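Local atomic coordinates of KLLA0C04147p (Kluyveromyces lactis, PDB entry 5H2A), a protein that probably binds and transfers sterols as a full-length OSBP-family protein, of which this chain is the ankyrin-repeat domain. Residues 54-59 with 99-104; 185-190 with 212-217. One frame throughout, in Å; residues are numbered along the deposited sequence.

Contact 1 and contact 2 follow one another along the chain: 54-59 and 99-104 have met before 185-190 begins. Their centres lie 34 Å apart on opposite sides of the middle of this all-helical domain, and their nearest atoms remain about 16 Å from each other. The first joins two neighbouring, almost parallel helices, 54-61 and 98-104, in the N-terminal half. In the second, the loop after helix 179-184 meets the end of helix 208-215. Between them in sequence runs the long helix 139-165, whose Phe160 and Phe164 touch residues of contact 2. Contact 1 stacks helix on helix and contact 2 packs loop on helix, each joining a separate part of an elongated ankyrin-repeat domain.

Contact 1 (54-59 with 99-104)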
# COMPACT_ATOMS: atom_id res chain seq x y z
N ILE A 54 -18.42 -4.84 5.64
CA ILE A 54 -18.69 -5.95 6.55
C ILE A 54 -17.52 -6.18 7.50
O ILE A 54 -17.72 -6.49 8.68
CB ILE A 54 -19.01 -7.23 5.75
CG1 ILE A 54 -20.45 -7.20 5.25
CG2 ILE A 54 -18.81 -8.48 6.63
CD1 ILE A 54 -20.75 -8.39 4.34
N LEU A 55 -16.28 -6.03 7.01
CA LEU A 55 -15.16 -6.20 7.92
C LEU A 55 -15.11 -5.09 8.97
O LEU A 55 -14.73 -5.34 10.12
CB LEU A 55 -13.84 -6.30 7.15
CG LEU A 55 -12.60 -6.74 7.93
CD1 LEU A 55 -12.85 -8.03 8.73
CD2 LEU A 55 -11.42 -6.94 6.95
N HIS A 56 -15.47 -3.86 8.60
CA HIS A 56 -15.59 -2.81 9.61
C HIS A 56 -16.60 -3.19 10.69
O HIS A 56 -16.32 -3.09 11.89
CB HIS A 56 -16.01 -1.48 8.98
CG HIS A 56 -15.01 -0.91 8.03
ND1 HIS A 56 -14.77 -1.45 6.78
CD2 HIS A 56 -14.23 0.19 8.12
CE1 HIS A 56 -13.86 -0.72 6.15
NE2 HIS A 56 -13.53 0.29 6.94
N TYR A 57 -17.81 -3.61 10.26
CA TYR A 57 -18.82 -3.98 11.25
C TYR A 57 -18.39 -5.17 12.08
O TYR A 57 -18.65 -5.22 13.28
CB TYR A 57 -20.16 -4.27 10.55
CG TYR A 57 -20.77 -3.03 9.91
CD1 TYR A 57 -20.91 -1.86 10.64
CD2 TYR A 57 -21.17 -3.04 8.59
CE1 TYR A 57 -21.47 -0.73 10.06
CE2 TYR A 57 -21.72 -1.91 8.00
CZ TYR A 57 -21.87 -0.76 8.74
OH TYR A 57 -22.43 0.35 8.17
N ALA A 58 -17.70 -6.13 11.46
CA ALA A 58 -17.26 -7.32 12.20
C ALA A 58 -16.25 -6.95 13.29
O ALA A 58 -16.34 -7.45 14.42
CB ALA A 58 -16.68 -8.37 11.25
N VAL A 59 -15.27 -6.10 12.98
CA VAL A 59 -14.36 -5.60 14.01
C VAL A 59 -15.15 -4.96 15.15
O VAL A 59 -14.82 -5.13 16.33
CB VAL A 59 -13.34 -4.61 13.41
CG1 VAL A 59 -12.56 -3.86 14.51
CG2 VAL A 59 -12.41 -5.33 12.47
N LEU A 99 -8.41 -1.79 10.37
CA LEU A 99 -7.28 -1.74 11.29
C LEU A 99 -7.37 -0.51 12.21
O LEU A 99 -7.05 -0.61 13.40
CB LEU A 99 -5.97 -1.75 10.50
CG LEU A 99 -4.70 -1.77 11.36
CD1 LEU A 99 -4.70 -3.01 12.25
CD2 LEU A 99 -3.46 -1.75 10.45
N HIS A 100 -7.79 0.65 11.67
CA HIS A 100 -8.07 1.81 12.52
C HIS A 100 -9.02 1.44 13.65
O HIS A 100 -8.81 1.82 14.81
CB HIS A 100 -8.71 2.95 11.71
CG HIS A 100 -7.76 3.75 10.88
ND1 HIS A 100 -7.55 3.50 9.55
CD2 HIS A 100 -7.03 4.85 11.19
CE1 HIS A 100 -6.68 4.38 9.07
NE2 HIS A 100 -6.37 5.22 10.04
N LEU A 101 -10.12 0.76 13.31
CA LEU A 101 -11.15 0.45 14.31
C LEU A 101 -10.66 -0.59 15.30
O LEU A 101 -10.97 -0.52 16.49
CB LEU A 101 -12.43 -0.04 13.62
CG LEU A 101 -13.08 0.90 12.59
CD1 LEU A 101 -14.43 0.36 12.08
CD2 LEU A 101 -13.25 2.28 13.24
N ALA A 102 -9.90 -1.58 14.82
CA ALA A 102 -9.39 -2.62 15.72
C ALA A 102 -8.42 -2.03 16.73
O ALA A 102 -8.46 -2.37 17.92
CB ALA A 102 -8.72 -3.74 14.91
N ALA A 103 -7.55 -1.13 16.26
CA ALA A 103 -6.64 -0.41 17.16
C ALA A 103 -7.42 0.45 18.16
O ALA A 103 -7.13 0.45 19.36
CB ALA A 103 -5.70 0.47 16.33
N PHE A 104 -8.39 1.22 17.66
CA PHE A 104 -9.20 2.09 18.52
C PHE A 104 -9.88 1.30 19.63
O PHE A 104 -9.97 1.78 20.77
CB PHE A 104 -10.25 2.80 17.65
CG PHE A 104 -11.10 3.79 18.41
CD1 PHE A 104 -10.56 4.99 18.86
CD2 PHE A 104 -12.44 3.53 18.64
CE1 PHE A 104 -11.36 5.90 19.55
CE2 PHE A 104 -13.24 4.44 19.33
CZ PHE A 104 -12.69 5.62 19.78
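Val59 and Ala102 bring the backbones closest, with 6.0 Å between Val59 CA and Ala102 CA. The two helical segments run almost parallel, at 6°, and their axes approach to 9.2 Å. Val59 does much of the work: its CB is directed toward the other helix, and its CG1 branch, anti to the backbone N (chi1 169°), makes the contact, with Val59 CG1 3.5 Å from Ala102 N. Val59 CG1 also lies 3.9 Å from Ala102 CB and equally far from Leu101 CB. Coming back the other way, Leu101 crosses the His56 side chain at about a right angle. Leu101 CD1 sits 3.9 Å from His56 CB and touches the ring at its edge, near its plane, 4.0 Å from His56 CD2. These are van der Waals contacts, partly against backbone and the imidazole edge. The polar end of His56 is engaged elsewhere, through NE2 to Asn96 O. Val110 of helix 108-115 also touches both Val59 and Ala102. Near-parallel helices side by side are characteristic of a stacked ankyrin array; helix 98-104 lies in the predicted repeat and carries the family's Thr-Pro-Leu-His signature, its His100 bonding through ND1 to Thr97 OG1 and through NE2 to Leu130 O.

Contact 2 (185-190 with 212-217); sequences LDINGM and RWILDH
The indole of Trp213, which Ile187 meets from across the contact, has the imidazole of His217 on one face: His217 ND1 sits 3.3 Å above the middle of the indole plane of Trp213, and Trp213 CE2 in turn lies against one face of the imidazole, nearer its border. At the imidazole edge, almost in its plane, is Trp213 O. His217 ND1 donates to Trp213 O at 2.8 Å, with an N-H...O angle of 158°, which fixes the ring's rotation. Trp213 NE1 is bound to Asn173 OD1. Ile187 comes at the indole obliquely, Ile187 CD1 standing 3.8 Å from Trp213 CZ3. Ile187 CD1 is also 3.9 Å from Ile214 CG2, so it touches both helix residues. The anti placement of Ile187 CG1 (chi1 -160°) carries CD1 to the tryptophan and to His217 O; Ile187 CD1 and CG2 each lie 3.6 Å from His217 O. Ile187 is itself part of a type I beta turn from Asp186 to Gly189, and Asp186 adds an Asx turn: Asn188 N donates to Asp186 OD1 at 2.9 Å, meeting it from above the carboxylate plane. The loop leads into helix 198-204, and its packing on helix 208-215 is consistent with an ankyrin-type stack. Asn188 bridges it to the chain past that helix, OD1 accepting from Asp220 N and ND2 donating to Gly218 O. Val198 of helix 198-204 touches both Ile187 and Ile214.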
# COMPACT_ATOMS: atom_id res chain seq x y z
N LEU A 185 9.35 2.43 2.01
CA LEU A 185 10.68 2.37 1.40
C LEU A 185 11.14 3.78 1.06
O LEU A 185 10.33 4.63 0.68
CB LEU A 185 10.66 1.51 0.15
CG LEU A 185 10.41 0.01 0.34
CD1 LEU A 185 10.11 -0.62 -1.01
CD2 LEU A 185 11.64 -0.66 0.98
N ASP A 186 12.43 4.03 1.21
CA ASP A 186 13.02 5.33 0.89
C ASP A 186 14.07 5.06 -0.18
O ASP A 186 15.20 4.66 0.13
CB ASP A 186 13.65 5.97 2.13
CG ASP A 186 14.24 7.35 1.85
OD1 ASP A 186 14.23 7.79 0.69
OD2 ASP A 186 14.71 7.98 2.81
N ILE A 187 13.70 5.26 -1.45
CA ILE A 187 14.65 4.99 -2.52
C ILE A 187 15.84 5.95 -2.47
O ILE A 187 16.85 5.71 -3.13
CB ILE A 187 13.91 5.04 -3.88
CG1 ILE A 187 14.70 4.30 -4.98
CG2 ILE A 187 13.61 6.48 -4.31
CD1 ILE A 187 13.90 4.19 -6.27
N ASN A 188 15.75 7.02 -1.67
CA ASN A 188 16.83 7.98 -1.53
C ASN A 188 17.65 7.78 -0.26
O ASN A 188 18.45 8.66 0.09
CB ASN A 188 16.27 9.39 -1.61
CG ASN A 188 15.67 9.68 -2.98
OD1 ASN A 188 16.38 9.66 -3.98
ND2 ASN A 188 14.36 9.89 -3.03
N GLY A 189 17.49 6.65 0.43
CA GLY A 189 18.28 6.40 1.62
C GLY A 189 19.75 6.20 1.29
O GLY A 189 20.11 5.62 0.27
N MET A 190 20.62 6.69 2.18
CA MET A 190 22.06 6.63 1.97
C MET A 190 22.63 5.40 2.68
O MET A 190 22.39 5.20 3.87
CB MET A 190 22.74 7.90 2.49
CG MET A 190 24.24 7.93 2.25
SD MET A 190 25.04 9.45 2.83
CE MET A 190 24.02 10.70 2.04
N ARG A 212 17.09 4.62 -15.06
CA ARG A 212 15.78 5.08 -15.53
C ARG A 212 14.68 4.66 -14.56
O ARG A 212 13.78 5.45 -14.24
CB ARG A 212 15.50 4.53 -16.93
CG ARG A 212 14.78 5.52 -17.83
CD ARG A 212 14.27 4.87 -19.12
NE ARG A 212 15.32 4.33 -19.96
CZ ARG A 212 16.18 5.07 -20.66
NH1 ARG A 212 16.12 6.39 -20.60
NH2 ARG A 212 17.10 4.49 -21.41
N TRP A 213 14.72 3.41 -14.11
CA TRP A 213 13.72 2.91 -13.17
C TRP A 213 13.76 3.71 -11.87
O TRP A 213 12.71 4.12 -11.35
CB TRP A 213 13.94 1.41 -12.89
CG TRP A 213 12.76 0.86 -12.14
CD1 TRP A 213 11.64 0.30 -12.68
CD2 TRP A 213 12.56 0.89 -10.72
NE1 TRP A 213 10.75 -0.05 -11.67
CE2 TRP A 213 11.29 0.31 -10.46
CE3 TRP A 213 13.33 1.35 -9.64
CZ2 TRP A 213 10.78 0.17 -9.17
CZ3 TRP A 213 12.82 1.20 -8.36
CH2 TRP A 213 11.56 0.62 -8.14
N ILE A 214 14.96 3.93 -11.33
CA ILE A 214 15.08 4.70 -10.10
C ILE A 214 14.51 6.10 -10.29
O ILE A 214 13.72 6.59 -9.47
CB ILE A 214 16.55 4.76 -9.64
CG1 ILE A 214 17.03 3.37 -9.20
CG2 ILE A 214 16.73 5.76 -8.50
CD1 ILE A 214 18.56 3.27 -9.10
N LEU A 215 14.87 6.76 -11.40
CA LEU A 215 14.37 8.13 -11.63
C LEU A 215 12.86 8.15 -11.86
O LEU A 215 12.21 9.16 -11.58
CB LEU A 215 15.11 8.78 -12.80
CG LEU A 215 16.58 9.12 -12.52
CD1 LEU A 215 17.29 9.58 -13.79
CD2 LEU A 215 16.72 10.15 -11.40
N ASP A 216 12.29 7.06 -12.37
CA ASP A 216 10.83 7.00 -12.53
C ASP A 216 10.11 6.64 -11.24
O ASP A 216 8.87 6.63 -11.24
CB ASP A 216 10.45 6.01 -13.62
CG ASP A 216 10.83 6.49 -15.00
OD1 ASP A 216 11.13 7.70 -15.15
OD2 ASP A 216 10.84 5.67 -15.94
N HIS A 217 10.82 6.35 -10.16
CA HIS A 217 10.18 5.94 -8.91
C HIS A 217 10.70 6.73 -7.73
O HIS A 217 10.88 6.20 -6.63
CB HIS A 217 10.34 4.44 -8.71
CG HIS A 217 9.55 3.63 -9.69
ND1 HIS A 217 10.00 3.35 -10.96
CD2 HIS A 217 8.31 3.10 -9.60
CE1 HIS A 217 9.08 2.65 -11.61
NE2 HIS A 217 8.05 2.47 -10.80